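Local coordinates for protein ectoine dioxygenase (Sphingopyxis alaskensis, PDB 4MHR) that catalyses the iron(II)- and 2-oxoglutarate-dependent hydroxylation of L-ectoine to 5-hydroxyectoine, a compatible solute that protects cells against osmotic stress, at residues A39-R44 and A120-F125; Y150-F155 and L251-N256; P185-P190 and I234-G239. All coordinates share one frame; numbering follows the deposited sequence.

Contact 1: residues A39-R44 and A120-F125; sequences APISAR and ADVARF
Phe-125, on helix 117-127 of this cupin-fold dioxygenase of the PhyH family, packs against the loop Ala-39 to Ile-41 that leads into helix 43-52. The contact is apolar, a worked example of one ring being met by three successive residues of an irregular segment. Ala-39 sits over one face: its CB is 4.0 Å from the ring centroid of Phe-125 and 25° off the ring normal, a CH-pi contact displaced toward the rim at CE1. Pro-40 meets the root of the same side chain, its CD reaching Phe-125 CB at 3.7 Å. From Ile-41 the CD1 methyl approaches Phe-125 CE2 at 3.9 Å. With CG anti to the backbone N, a chi1 of 174° sets the Phe-125 ring between Ala-39 and Ile-41, where Ala-46 of helix 43-52 also touches it. Replacing the ring with an alanine here would probably open a gap between loop and helix and leave the Ala-39 methyl and the Ile-41 CD1 without their aromatic partner. One turn back, Val-122 crosses Ile-41 at about a right angle, CG2 to CG2 at 4.0 Å. Ser-42 then caps the start of helix 43-52 with its side chain. On the helix itself, Arg-124 forms a salt bridge with Asp-121, whose other oxygen pairs with Arg-305. Pro-40 CG lies 3.4 Å from the carbonyl O of Asp-121.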
loop_
_atom_site.group_PDB
_atom_site.type_symbol
_atom_site.label_atom_id
_atom_site.label_comp_id
_atom_site.label_asym_id
_atom_site.label_seq_id
_atom_site.Cartn_x
_atom_site.Cartn_y
_atom_site.Cartn_z
ATOM N N ALA A 39 13.405 11.262 15.139
ATOM C CA ALA A 39 12.500 10.583 14.210
ATOM C C ALA A 39 11.880 11.565 13.200
ATOM O O ALA A 39 11.661 12.717 13.521
ATOM C CB ALA A 39 11.432 9.857 14.962
ATOM N N PRO A 40 11.530 11.091 11.990
ATOM C CA PRO A 40 10.883 11.881 10.960
ATOM C C PRO A 40 9.404 12.135 11.171
ATOM O O PRO A 40 8.823 12.875 10.416
ATOM C CB PRO A 40 11.148 11.091 9.702
ATOM C CG PRO A 40 11.198 9.654 10.172
ATOM C CD PRO A 40 11.807 9.721 11.543
ATOM N N ILE A 41 8.795 11.594 12.218
ATOM C CA ILE A 41 7.416 11.923 12.545
ATOM C C ILE A 41 7.349 12.210 14.048
ATOM O O ILE A 41 8.275 11.883 14.770
ATOM C CB ILE A 41 6.466 10.766 12.199
ATOM C CG1 ILE A 41 6.920 9.453 12.828
ATOM C CG2 ILE A 41 6.363 10.559 10.664
ATOM C CD1 ILE A 41 5.971 8.289 12.507
ATOM N N SER A 42 6.257 12.804 14.504
ATOM C CA SER A 42 6.153 13.204 15.870
ATOM C C SER A 42 5.841 11.982 16.729
ATOM O O SER A 42 5.511 10.919 16.217
ATOM C CB SER A 42 5.014 14.230 15.983
ATOM O OG SER A 42 3.794 13.532 15.818
ATOM N N ALA A 43 5.886 12.135 18.058
ATOM C CA ALA A 43 5.691 10.984 18.928
ATOM C C ALA A 43 4.220 10.566 18.817
ATOM O O ALA A 43 3.879 9.375 18.715
ATOM C CB ALA A 43 6.084 11.318 20.357
ATOM N N ARG A 44 3.363 11.542 18.645
ATOM C CA ARG A 44 1.961 11.219 18.418
ATOM C C ARG A 44 1.646 10.526 17.088
ATOM O O ARG A 44 0.784 9.660 17.059
ATOM C CB ARG A 44 1.077 12.440 18.597
ATOM C CG ARG A 44 0.799 12.703 20.100
ATOM C CD ARG A 44 0.353 14.156 20.357
ATOM N NE ARG A 44 -0.690 14.619 19.408
ATOM C CZ ARG A 44 -0.847 15.870 18.931
ATOM N NH1 ARG A 44 -0.030 16.868 19.268
ATOM N NH2 ARG A 44 -1.851 16.124 18.088
ATOM N N ALA A 120 10.704 7.762 2.161
ATOM C CA ALA A 120 11.571 6.641 2.546
ATOM C C ALA A 120 12.119 6.675 3.994
ATOM O O ALA A 120 12.320 5.592 4.563
ATOM C CB ALA A 120 12.720 6.440 1.557
ATOM N N ASP A 121 12.449 7.856 4.539
ATOM C CA ASP A 121 12.866 7.975 5.943
ATOM C C ASP A 121 11.743 7.661 6.928
ATOM O O ASP A 121 12.003 7.150 8.009
ATOM C CB ASP A 121 13.434 9.353 6.305
ATOM C CG ASP A 121 14.884 9.509 5.800
ATOM O OD1 ASP A 121 15.415 8.513 5.394
ATOM O OD2 ASP A 121 15.419 10.599 5.766
ATOM N N VAL A 122 10.528 7.902 6.519
ATOM C CA VAL A 122 9.373 7.512 7.369
ATOM C C VAL A 122 9.244 6.006 7.355
ATOM O O VAL A 122 9.076 5.359 8.419
ATOM C CB VAL A 122 8.094 8.230 6.910
ATOM C CG1 VAL A 122 6.898 7.744 7.640
ATOM C CG2 VAL A 122 8.140 9.757 7.129
ATOM N N ALA A 123 9.426 5.410 6.168
ATOM C CA ALA A 123 9.472 3.962 6.098
ATOM C C ALA A 123 10.592 3.348 6.950
ATOM O O ALA A 123 10.389 2.294 7.611
ATOM C CB ALA A 123 9.636 3.451 4.679
ATOM N N ARG A 124 11.786 3.882 6.794
ATOM C CA ARG A 124 12.940 3.332 7.508
ATOM C C ARG A 124 12.700 3.456 9.030
ATOM O O ARG A 124 13.080 2.621 9.765
ATOM C CB ARG A 124 14.234 4.087 7.119
ATOM C CG ARG A 124 14.646 3.757 5.686
ATOM C CD ARG A 124 15.609 4.806 5.106
ATOM N NE ARG A 124 16.852 4.639 5.803
ATOM C CZ ARG A 124 17.308 5.436 6.754
ATOM N NH1 ARG A 124 16.688 6.563 7.084
ATOM N NH2 ARG A 124 18.412 5.083 7.376
ATOM N N PHE A 125 12.120 4.564 9.480
ATOM C CA PHE A 125 11.753 4.687 10.922
ATOM C C PHE A 125 10.709 3.607 11.342
ATOM O O PHE A 125 10.883 2.824 12.309
ATOM C CB PHE A 125 11.183 6.084 11.212
ATOM C CG PHE A 125 10.667 6.187 12.604
ATOM C CD1 PHE A 125 11.544 6.219 13.643
ATOM C CD2 PHE A 125 9.295 6.161 12.875
ATOM C CE1 PHE A 125 11.058 6.195 14.974
ATOM C CE2 PHE A 125 8.823 6.206 14.155
ATOM C CZ PHE A 125 9.713 6.189 15.198
#

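Contact 2: residues Y150-F155 and L251-N256; sequences YWHSDF and LMHGSN
The facial triad of two histidines and one carboxylate, set in the cupin fold, is assembled here: antiparallel strands 149-152 and 253-255 present His-152 and His-253, and Asp-154 follows at the start of helix 154-162, completing the three protein ligands of the catalytic iron. His-152 and His-253 form a hydrogen-bonded antiparallel pair: His-152 N donates to His-253 O at 3.0 Å, and His-253 N returns an equally long bond to His-152 O. Both imidazoles leave the same face of the sheet and cross obliquely, with planes at 55°. Each has CG between its backbone N and carbonyl carbon, which brings the two rings together. Carbonyls two residues earlier fix their rotation. His-152 ND1 donates to Tyr-150 O at 2.9 Å, and His-253 ND1 makes a nearly straight bond to Leu-251 O at 3.0 Å, directing both NE2 atoms to the site. Asp-154 CG lies at the edge of the His-253 ring, near its plane, with the carboxylate turned 73° from the imidazole. The bent chain of Met-252 places SD 3.4 Å from His-152 C. Ser-153, whose OG bonds Asn-250, also makes a weak N-cap bond with Phe-155 N at the start of the helix that carries Asp-154 and Trp-158. In this iron-free form a water joins the three ligands: it donates to Asp-154 OD1 at 2.6 Å and hydrogen-bonds His-152 NE2 and His-253 NE2.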
loop_
_atom_site.group_PDB
_atom_site.type_symbol
_atom_site.label_atom_id
_atom_site.label_comp_id
_atom_site.label_asym_id
_atom_site.label_seq_id
_atom_site.Cartn_x
_atom_site.Cartn_y
_atom_site.Cartn_z
ATOM N N TYR A 150 -12.600 -5.387 -2.924
ATOM C CA TYR A 150 -13.192 -5.979 -1.737
ATOM C C TYR A 150 -12.083 -6.071 -0.623
ATOM O O TYR A 150 -10.926 -6.089 -0.926
ATOM C CB TYR A 150 -13.738 -7.356 -2.030
ATOM C CG TYR A 150 -14.621 -7.888 -0.965
ATOM C CD1 TYR A 150 -15.930 -7.388 -0.778
ATOM C CD2 TYR A 150 -14.187 -8.920 -0.109
ATOM C CE1 TYR A 150 -16.752 -7.938 0.200
ATOM C CE2 TYR A 150 -14.996 -9.407 0.898
ATOM C CZ TYR A 150 -16.298 -8.941 1.023
ATOM O OH TYR A 150 -17.090 -9.499 2.025
ATOM N N TRP A 151 -12.518 -6.094 0.615
ATOM C CA TRP A 151 -11.686 -6.183 1.814
ATOM C C TRP A 151 -10.587 -7.232 1.706
ATOM O O TRP A 151 -10.864 -8.395 1.375
ATOM C CB TRP A 151 -12.556 -6.557 3.006
ATOM C CG TRP A 151 -13.634 -5.576 3.307
ATOM C CD1 TRP A 151 -14.966 -5.758 3.119
ATOM C CD2 TRP A 151 -13.487 -4.254 3.860
ATOM N NE1 TRP A 151 -15.673 -4.644 3.487
ATOM C CE2 TRP A 151 -14.799 -3.711 3.994
ATOM C CE3 TRP A 151 -12.383 -3.484 4.314
ATOM C CZ2 TRP A 151 -15.041 -2.395 4.500
ATOM C CZ3 TRP A 151 -12.625 -2.183 4.835
ATOM C CH2 TRP A 151 -13.958 -1.662 4.927
ATOM N N HIS A 152 -9.370 -6.816 2.052
ATOM C CA HIS A 152 -8.267 -7.740 2.220
ATOM C C HIS A 152 -7.170 -7.059 3.065
ATOM O O HIS A 152 -7.140 -5.799 3.270
ATOM C CB HIS A 152 -7.678 -8.148 0.836
ATOM C CG HIS A 152 -7.195 -6.968 0.042
ATOM N ND1 HIS A 152 -8.059 -5.979 -0.408
ATOM C CD2 HIS A 152 -5.945 -6.542 -0.270
ATOM C CE1 HIS A 152 -7.372 -5.023 -1.020
ATOM N NE2 HIS A 152 -6.087 -5.340 -0.950
ATOM N N SER A 153 -6.329 -7.937 3.581
ATOM C CA SER A 153 -5.058 -7.605 4.186
ATOM C C SER A 153 -3.988 -7.932 3.159
ATOM O O SER A 153 -3.826 -9.058 2.786
ATOM C CB SER A 153 -4.811 -8.473 5.402
ATOM O OG SER A 153 -3.375 -8.408 5.735
ATOM N N ASP A 154 -3.232 -6.974 2.722
ATOM C CA ASP A 154 -2.119 -7.267 1.820
ATOM C C ASP A 154 -1.179 -8.308 2.383
ATOM O O ASP A 154 -0.670 -9.150 1.633
ATOM C CB ASP A 154 -1.298 -5.995 1.583
ATOM C CG ASP A 154 -2.073 -4.922 0.795
ATOM O OD1 ASP A 154 -2.920 -5.279 -0.039
ATOM O OD2 ASP A 154 -1.787 -3.733 1.008
ATOM N N PHE A 155 -0.966 -8.293 3.710
ATOM C CA PHE A 155 0.039 -9.166 4.270
ATOM C C PHE A 155 -0.350 -10.620 4.083
ATOM O O PHE A 155 0.500 -11.484 3.898
ATOM C CB PHE A 155 0.334 -8.834 5.710
ATOM C CG PHE A 155 1.234 -9.863 6.371
ATOM C CD1 PHE A 155 2.604 -9.853 6.093
ATOM C CD2 PHE A 155 0.684 -10.863 7.203
ATOM C CE1 PHE A 155 3.435 -10.805 6.654
ATOM C CE2 PHE A 155 1.516 -11.824 7.776
ATOM C CZ PHE A 155 2.894 -11.794 7.468
ATOM N N LEU A 251 -3.221 -4.153 7.660
ATOM C CA LEU A 251 -4.449 -3.450 7.913
ATOM C C LEU A 251 -5.568 -3.851 6.909
ATOM O O LEU A 251 -5.361 -3.946 5.679
ATOM C CB LEU A 251 -4.240 -1.950 7.784
ATOM C CG LEU A 251 -5.411 -1.030 8.203
ATOM C CD1 LEU A 251 -5.705 -1.199 9.688
ATOM C CD2 LEU A 251 -5.106 0.381 7.794
ATOM N N MET A 252 -6.735 -4.103 7.431
ATOM C CA MET A 252 -7.898 -4.593 6.590
ATOM C C MET A 252 -8.489 -3.412 5.876
ATOM O O MET A 252 -8.888 -2.420 6.505
ATOM C CB MET A 252 -8.987 -5.236 7.472
ATOM C CG MET A 252 -10.058 -6.054 6.697
ATOM S SD MET A 252 -9.379 -7.383 5.647
ATOM C CE MET A 252 -8.908 -8.515 6.888
ATOM N N HIS A 253 -8.509 -3.476 4.546
ATOM C CA HIS A 253 -8.928 -2.330 3.796
ATOM C C HIS A 253 -9.594 -2.711 2.474
ATOM O O HIS A 253 -9.491 -3.868 1.935
ATOM C CB HIS A 253 -7.714 -1.382 3.533
ATOM C CG HIS A 253 -6.734 -1.943 2.562
ATOM N ND1 HIS A 253 -5.848 -2.940 2.902
ATOM C CD2 HIS A 253 -6.586 -1.761 1.233
ATOM C CE1 HIS A 253 -5.111 -3.254 1.856
ATOM N NE2 HIS A 253 -5.546 -2.574 0.825
ATOM N N GLY A 254 -10.221 -1.723 1.886
ATOM C CA GLY A 254 -10.978 -1.936 0.598
ATOM C C GLY A 254 -11.642 -0.653 0.136
ATOM O O GLY A 254 -11.410 0.381 0.755
ATOM N N SER A 255 -12.371 -0.684 -0.999
ATOM C CA SER A 255 -13.101 0.515 -1.450
ATOM C C SER A 255 -14.369 0.150 -2.131
ATOM O O SER A 255 -14.491 -0.985 -2.717
ATOM C CB SER A 255 -12.237 1.411 -2.363
ATOM O OG SER A 255 -11.762 0.655 -3.437
ATOM N N ASN A 256 -15.367 1.054 -1.996
ATOM C CA ASN A 256 -16.608 0.919 -2.784
ATOM C C ASN A 256 -16.313 1.305 -4.204
ATOM O O ASN A 256 -15.231 1.863 -4.536
ATOM C CB ASN A 256 -17.729 1.786 -2.245
ATOM C CG ASN A 256 -18.258 1.297 -0.908
ATOM O OD1 ASN A 256 -18.310 2.037 0.087
ATOM N ND2 ASN A 256 -18.633 0.056 -0.864
HETATM O O HOH W 1 -3.974 -3.464 -1.646
HETATM O O HOH W 2 -3.134 -4.394 4.030
#

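Contact 3: residues P185-P190 and I234-G239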
loop_
_atom_site.group_PDB
_atom_site.type_symbol
_atom_site.label_atom_id
_atom_site.label_comp_id
_atom_site.label_asym_id
_atom_site.label_seq_id
_atom_site.Cartn_x
_atom_site.Cartn_y
_atom_site.Cartn_z
ATOM N N PRO A 185 -13.216 6.333 -2.027
ATOM C CA PRO A 185 -11.872 6.377 -1.389
ATOM C C PRO A 185 -11.545 5.066 -0.661
ATOM O O PRO A 185 -12.429 4.270 -0.330
ATOM C CB PRO A 185 -12.029 7.492 -0.356
ATOM C CG PRO A 185 -13.490 7.401 0.069
ATOM C CD PRO A 185 -14.240 7.030 -1.222
ATOM N N LEU A 186 -10.271 4.875 -0.388
ATOM C CA LEU A 186 -9.811 3.798 0.469
ATOM C C LEU A 186 -10.485 3.864 1.853
ATOM O O LEU A 186 -10.544 4.892 2.483
ATOM C CB LEU A 186 -8.269 3.936 0.620
ATOM C CG LEU A 186 -7.608 2.779 1.385
ATOM C CD1 LEU A 186 -7.726 1.488 0.593
ATOM C CD2 LEU A 186 -6.139 3.086 1.668
ATOM N N MET A 187 -11.017 2.739 2.295
ATOM C CA MET A 187 -11.612 2.591 3.591
ATOM C C MET A 187 -10.739 1.579 4.323
ATOM O O MET A 187 -10.366 0.551 3.748
ATOM C CB MET A 187 -12.988 1.940 3.417
ATOM C CG MET A 187 -14.024 2.913 2.883
ATOM S SD MET A 187 -15.682 2.219 2.796
ATOM C CE MET A 187 -15.831 1.032 4.088
ATOM N N VAL A 188 -10.526 1.825 5.595
ATOM C CA VAL A 188 -9.761 0.944 6.460
ATOM C C VAL A 188 -10.581 0.663 7.682
ATOM O O VAL A 188 -11.484 1.475 8.052
ATOM C CB VAL A 188 -8.374 1.530 6.803
ATOM C CG1 VAL A 188 -7.648 1.881 5.538
ATOM C CG2 VAL A 188 -8.458 2.765 7.723
ATOM N N ILE A 189 -10.304 -0.483 8.305
ATOM C CA ILE A 189 -10.817 -0.775 9.651
ATOM C C ILE A 189 -9.679 -0.521 10.671
ATOM O O ILE A 189 -8.736 -1.357 10.813
ATOM C CB ILE A 189 -11.323 -2.220 9.717
ATOM C CG1 ILE A 189 -12.498 -2.409 8.727
ATOM C CG2 ILE A 189 -11.766 -2.575 11.130
ATOM C CD1 ILE A 189 -12.999 -3.848 8.677
ATOM N N PRO A 190 -9.739 0.627 11.400
ATOM C CA PRO A 190 -8.574 0.981 12.222
ATOM C C PRO A 190 -8.347 -0.001 13.392
ATOM O O PRO A 190 -9.292 -0.478 13.993
ATOM C CB PRO A 190 -8.879 2.404 12.752
ATOM C CG PRO A 190 -10.207 2.787 12.197
ATOM C CD PRO A 190 -10.818 1.633 11.457
ATOM N N ILE A 234 -15.227 2.026 10.764
ATOM C CA ILE A 234 -14.606 2.227 9.475
ATOM C C ILE A 234 -14.218 3.688 9.290
ATOM O O ILE A 234 -14.970 4.594 9.645
ATOM C CB ILE A 234 -15.515 1.755 8.361
ATOM C CG1 ILE A 234 -15.606 0.238 8.359
ATOM C CG2 ILE A 234 -14.913 2.180 7.044
ATOM C CD1 ILE A 234 -16.802 -0.358 7.577
ATOM N N VAL A 235 -13.074 3.930 8.656
ATOM C CA VAL A 235 -12.656 5.297 8.316
ATOM C C VAL A 235 -12.192 5.355 6.843
ATOM O O VAL A 235 -11.623 4.426 6.341
ATOM C CB VAL A 235 -11.500 5.703 9.283
ATOM C CG1 VAL A 235 -10.817 6.995 8.885
ATOM C CG2 VAL A 235 -12.055 5.931 10.693
ATOM N N ALA A 236 -12.397 6.466 6.175
ATOM C CA ALA A 236 -12.025 6.609 4.784
ATOM C C ALA A 236 -11.251 7.876 4.645
ATOM O O ALA A 236 -11.857 8.900 4.472
ATOM C CB ALA A 236 -13.261 6.668 3.918
ATOM N N PRO A 237 -9.916 7.820 4.801
ATOM C CA PRO A 237 -9.112 9.008 4.655
ATOM C C PRO A 237 -9.288 9.679 3.278
ATOM O O PRO A 237 -9.409 9.017 2.277
ATOM C CB PRO A 237 -7.671 8.508 4.836
ATOM C CG PRO A 237 -7.759 7.128 5.314
ATOM C CD PRO A 237 -9.143 6.625 5.136
ATOM N N THR A 238 -9.359 10.991 3.274
ATOM C CA THR A 238 -9.585 11.755 2.049
ATOM C C THR A 238 -8.474 12.767 1.983
ATOM O O THR A 238 -7.688 12.899 2.923
ATOM C CB THR A 238 -10.981 12.439 1.974
ATOM O OG1 THR A 238 -11.241 13.147 3.173
ATOM C CG2 THR A 238 -12.113 11.385 1.802
ATOM N N GLY A 239 -8.347 13.416 0.835
ATOM C CA GLY A 239 -7.400 14.478 0.715
ATOM C C GLY A 239 -7.203 14.947 -0.692
ATOM O O GLY A 239 -7.634 14.319 -1.631
#
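Val-188 and Val-235 are joined by two backbone hydrogen bonds, Val-188 N to Val-235 O at 2.9 Å and Val-235 N to Val-188 O at 3.0 Å, both nearly straight. They make a single antiparallel bridge between strand 187-188 and the extended loop that follows helix 222-232. Its flanks carry CA-H...O contacts, among them Ala-236 CA to Leu-186 O at 3.2 Å. Around this core the side chains interleave. Met-187 has CG anti to its carbonyl carbon (chi1 -76°) and a bend at chi3; its CE methyl is squeezed against Ile-234 CG2 at 3.3 Å, closer than usual, and its exact placement is doubtful. Beyond the bridge, the Pro-190 ring and the Val-235 side chain cross at about a right angle, CG to CG2 at 3.9 Å, and at the other end the Pro-185 ring leans its CG on the Ala-236 methyl. Farther out, Trp-151 packs on Met-187, Ile-189 and Ile-234, while Tyr-54 of strand 54-57 touches Val-188, Pro-190 and Val-235. Leu-186 and Val-188 contact the iron ligand His-253. The bridge thus adds an extended segment to the minor antiparallel sheet of a cupin-type dioxygenase, beyond strand 187-188, the neighbour of strand 253-255 that carries His-253.

Contact 1 comes first along the chain, closing a loop of 75 residues, more than half of it helical, and tying the approach to helix 43-52 to helix 117-127 at the periphery. It is complete before contact 2 opens, and its nearest atoms stay about 14 Å from that contact and about 13 Å from contact 3. Contact 2 then spans 95 residues, within which contact 3 opens and closes, so these two are nested. They also touch: strand 253-255 lies between strands 149-152 and 187-188, and the loop segment 234-239 extends the order outward from 187-188. Contacts 2 and 3 thus lay four chain segments side by side, with the iron ligands on the 150-155 and 251-256 pair.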